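Local structure of thermophilic dibenzothiophene desulfurization enzyme C (Paenibacillus sp. A11-2, 5XDC) at residues L205-T210 against A382-L387. The protein probably catalyses the oxidation of dibenzothiophene to its sulfoxide and sulfone with reduced FMN and molecular oxygen, and binds indole here. Sequence-based numbering, arbitrary orientation.
Sequences LGMRQT and ARTHTL. With IND (indole), chain J.
Leu205 lays its CB against Thr384 OG1 at 3.6 Å where, in this acyl-CoA dehydrogenase-like fold, the loop between strands 196-198 and 215-217 of the middle domain meets helix 376-385 of the C-terminal domain beside the indole pocket. With CG anti to the backbone N (chi1 177°), Leu205 crosses the Thr384 side chain at a slant, CD2 coming to the outer limit of contact with Arg383 CG. Gly206 follows with the contact's single hydrogen bond, a weak one: its N sits 2.9 Å from Thr384 OG1, but the N-H points well off line (125°). The hydroxyl also bonds to the carbonyl of Arg380 in its own helix, so it bridges helix and loop, while the Thr384 methyl CG2 lies 3.6 Å from Gly206 O. With no side chain on Gly206, Thr384 OG1 comes close to its CA. Met207 next opens a type I beta turn ending at Thr210; Asp381 OD1 takes its N-H. Bent at chi2 (-61°), its chain brings the methyl CE to His385 CB at 3.8 Å, obliquely to the imidazole, and its CB borders the indole. Thr210 ends the turn; its OG1 donates to Met207 O (2.9 Å), tilted slightly from the carbonyl plane, beside the weak backbone bond from Thr210 N; Trp202 NE1 reaches the same oxygen. The hydroxyl also pairs with Ser212 OG and touches indole C2. A valine in its place would probably leave Met207 O without one donor and Ser212 OG without this partner, making the turn easier to distort beside the ligand. Across the pocket His385, whose ND1 is bonded to Tyr259 OH, lies near Tyr93, a residue that binds FMN in another structure of this enzyme. Indole N1 lies in the plane of the His385 ring at its edge, 3.9 Å from CD2.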
loop_
_atom_site.group_PDB
_atom_site.type_symbol
_atom_site.label_atom_id
_atom_site.label_comp_id
_atom_site.label_asym_id
_atom_site.label_seq_id
_atom_site.Cartn_x
_atom_site.Cartn_y
_atom_site.Cartn_z
ATOM N N LEU B 205 8.977 0.227 -24.952
ATOM C CA LEU B 205 7.869 -0.476 -24.304
ATOM C C LEU B 205 6.556 0.266 -24.514
ATOM O O LEU B 205 5.569 -0.310 -24.988
ATOM C CB LEU B 205 8.154 -0.626 -22.813
ATOM C CG LEU B 205 7.039 -1.287 -21.990
ATOM C CD1 LEU B 205 6.771 -2.708 -22.448
ATOM C CD2 LEU B 205 7.388 -1.238 -20.516
ATOM N N GLY B 206 6.529 1.541 -24.108
ATOM C CA GLY B 206 5.398 2.414 -24.310
ATOM C C GLY B 206 5.872 3.757 -24.838
ATOM O O GLY B 206 7.053 3.953 -25.113
ATOM N N MET B 207 4.923 4.682 -24.959
ATOM C CA MET B 207 5.194 5.948 -25.648
ATOM C C MET B 207 5.823 5.685 -27.018
ATOM O O MET B 207 6.761 6.358 -27.446
ATOM C CB MET B 207 6.084 6.857 -24.802
ATOM C CG MET B 207 5.417 7.345 -23.504
ATOM S SD MET B 207 3.927 8.313 -23.893
ATOM C CE MET B 207 3.586 9.055 -22.292
ATOM N N ARG B 208 5.260 4.718 -27.732
ATOM C CA ARG B 208 5.931 4.139 -28.889
ATOM C C ARG B 208 5.927 5.050 -30.113
ATOM O O ARG B 208 6.717 4.808 -31.037
ATOM C CB ARG B 208 5.278 2.803 -29.248
ATOM C CG ARG B 208 5.661 1.681 -28.281
ATOM C CD ARG B 208 5.118 0.332 -28.715
ATOM N NE ARG B 208 5.410 0.019 -30.109
ATOM C CZ ARG B 208 6.590 -0.377 -30.572
ATOM N NH1 ARG B 208 7.634 -0.505 -29.766
ATOM N NH2 ARG B 208 6.726 -0.643 -31.859
ATOM N N GLN B 209 5.061 6.070 -30.162
ATOM C CA GLN B 209 4.999 6.985 -31.299
ATOM C C GLN B 209 5.485 8.396 -30.956
ATOM O O GLN B 209 5.103 9.362 -31.619
ATOM C CB GLN B 209 3.580 7.029 -31.874
ATOM C CG GLN B 209 3.194 5.725 -32.576
ATOM C CD GLN B 209 2.071 5.901 -33.577
ATOM O OE1 GLN B 209 0.937 6.248 -33.217
ATOM N NE2 GLN B 209 2.384 5.683 -34.853
ATOM N N THR B 210 6.365 8.522 -29.964
ATOM C CA THR B 210 6.896 9.824 -29.579
ATOM C C THR B 210 8.213 10.156 -30.269
ATOM O O THR B 210 8.758 11.237 -30.028
ATOM C CB THR B 210 7.091 9.914 -28.060
ATOM O OG1 THR B 210 8.054 8.947 -27.614
ATOM C CG2 THR B 210 5.747 9.720 -27.337
ATOM N N ALA B 382 2.442 4.548 -19.305
ATOM C CA ALA B 382 2.738 5.157 -18.020
ATOM C C ALA B 382 4.036 4.624 -17.445
ATOM O O ALA B 382 4.850 5.401 -16.935
ATOM C CB ALA B 382 1.586 4.909 -17.051
ATOM N N ARG B 383 4.240 3.302 -17.489
ATOM C CA ARG B 383 5.447 2.730 -16.896
ATOM C C ARG B 383 6.698 3.277 -17.574
ATOM O O ARG B 383 7.729 3.485 -16.921
ATOM C CB ARG B 383 5.412 1.197 -16.987
ATOM C CG ARG B 383 6.635 0.465 -16.429
ATOM C CD ARG B 383 6.765 0.592 -14.926
ATOM N NE ARG B 383 7.129 1.946 -14.523
ATOM C CZ ARG B 383 7.237 2.354 -13.267
ATOM N NH1 ARG B 383 7.067 1.505 -12.266
ATOM N NH2 ARG B 383 7.517 3.630 -13.003
ATOM N N THR B 384 6.624 3.519 -18.887
ATOM C CA THR B 384 7.755 4.089 -19.617
ATOM C C THR B 384 8.027 5.527 -19.186
ATOM O O THR B 384 9.133 5.859 -18.745
ATOM C CB THR B 384 7.487 4.007 -21.127
ATOM O OG1 THR B 384 7.370 2.635 -21.535
ATOM C CG2 THR B 384 8.616 4.635 -21.939
ATOM N N HIS B 385 7.039 6.414 -19.314
ATOM C CA HIS B 385 7.387 7.814 -19.143
ATOM C C HIS B 385 7.581 8.216 -17.686
ATOM O O HIS B 385 8.339 9.155 -17.420
ATOM C CB HIS B 385 6.362 8.741 -19.777
ATOM C CG HIS B 385 6.911 10.115 -19.936
ATOM N ND1 HIS B 385 6.683 11.103 -19.006
ATOM C CD2 HIS B 385 7.808 10.623 -20.818
ATOM C CE1 HIS B 385 7.355 12.189 -19.352
ATOM N NE2 HIS B 385 8.049 11.924 -20.445
ATOM N N THR B 386 6.926 7.547 -16.728
ATOM C CA THR B 386 7.120 7.904 -15.327
ATOM C C THR B 386 8.576 7.761 -14.890
ATOM O O THR B 386 8.951 8.286 -13.834
ATOM C CB THR B 386 6.238 7.044 -14.396
ATOM O OG1 THR B 386 6.416 5.652 -14.695
ATOM C CG2 THR B 386 4.769 7.415 -14.487
ATOM N N LEU B 387 9.402 7.050 -15.671
ATOM C CA LEU B 387 10.819 6.878 -15.398
ATOM C C LEU B 387 11.666 8.037 -15.899
ATOM O O LEU B 387 12.888 8.020 -15.701
ATOM C CB LEU B 387 11.314 5.583 -16.042
ATOM C CG LEU B 387 10.558 4.329 -15.602
ATOM C CD1 LEU B 387 10.942 3.143 -16.464
ATOM C CD2 LEU B 387 10.832 4.024 -14.142
HETATM N N1 IND J . 9.516 8.264 -23.393
HETATM C C2 IND J . 9.537 9.203 -24.334
HETATM C C3 IND J . 10.437 10.005 -23.907
HETATM C C4 IND J . 12.033 10.360 -22.022
HETATM C C5 IND J . 12.434 9.761 -20.825
HETATM C C6 IND J . 11.846 8.555 -20.393
HETATM C C7 IND J . 10.856 7.949 -21.161
HETATM C C8 IND J . 10.456 8.530 -22.349
HETATM C C9 IND J . 11.056 9.764 -22.779
#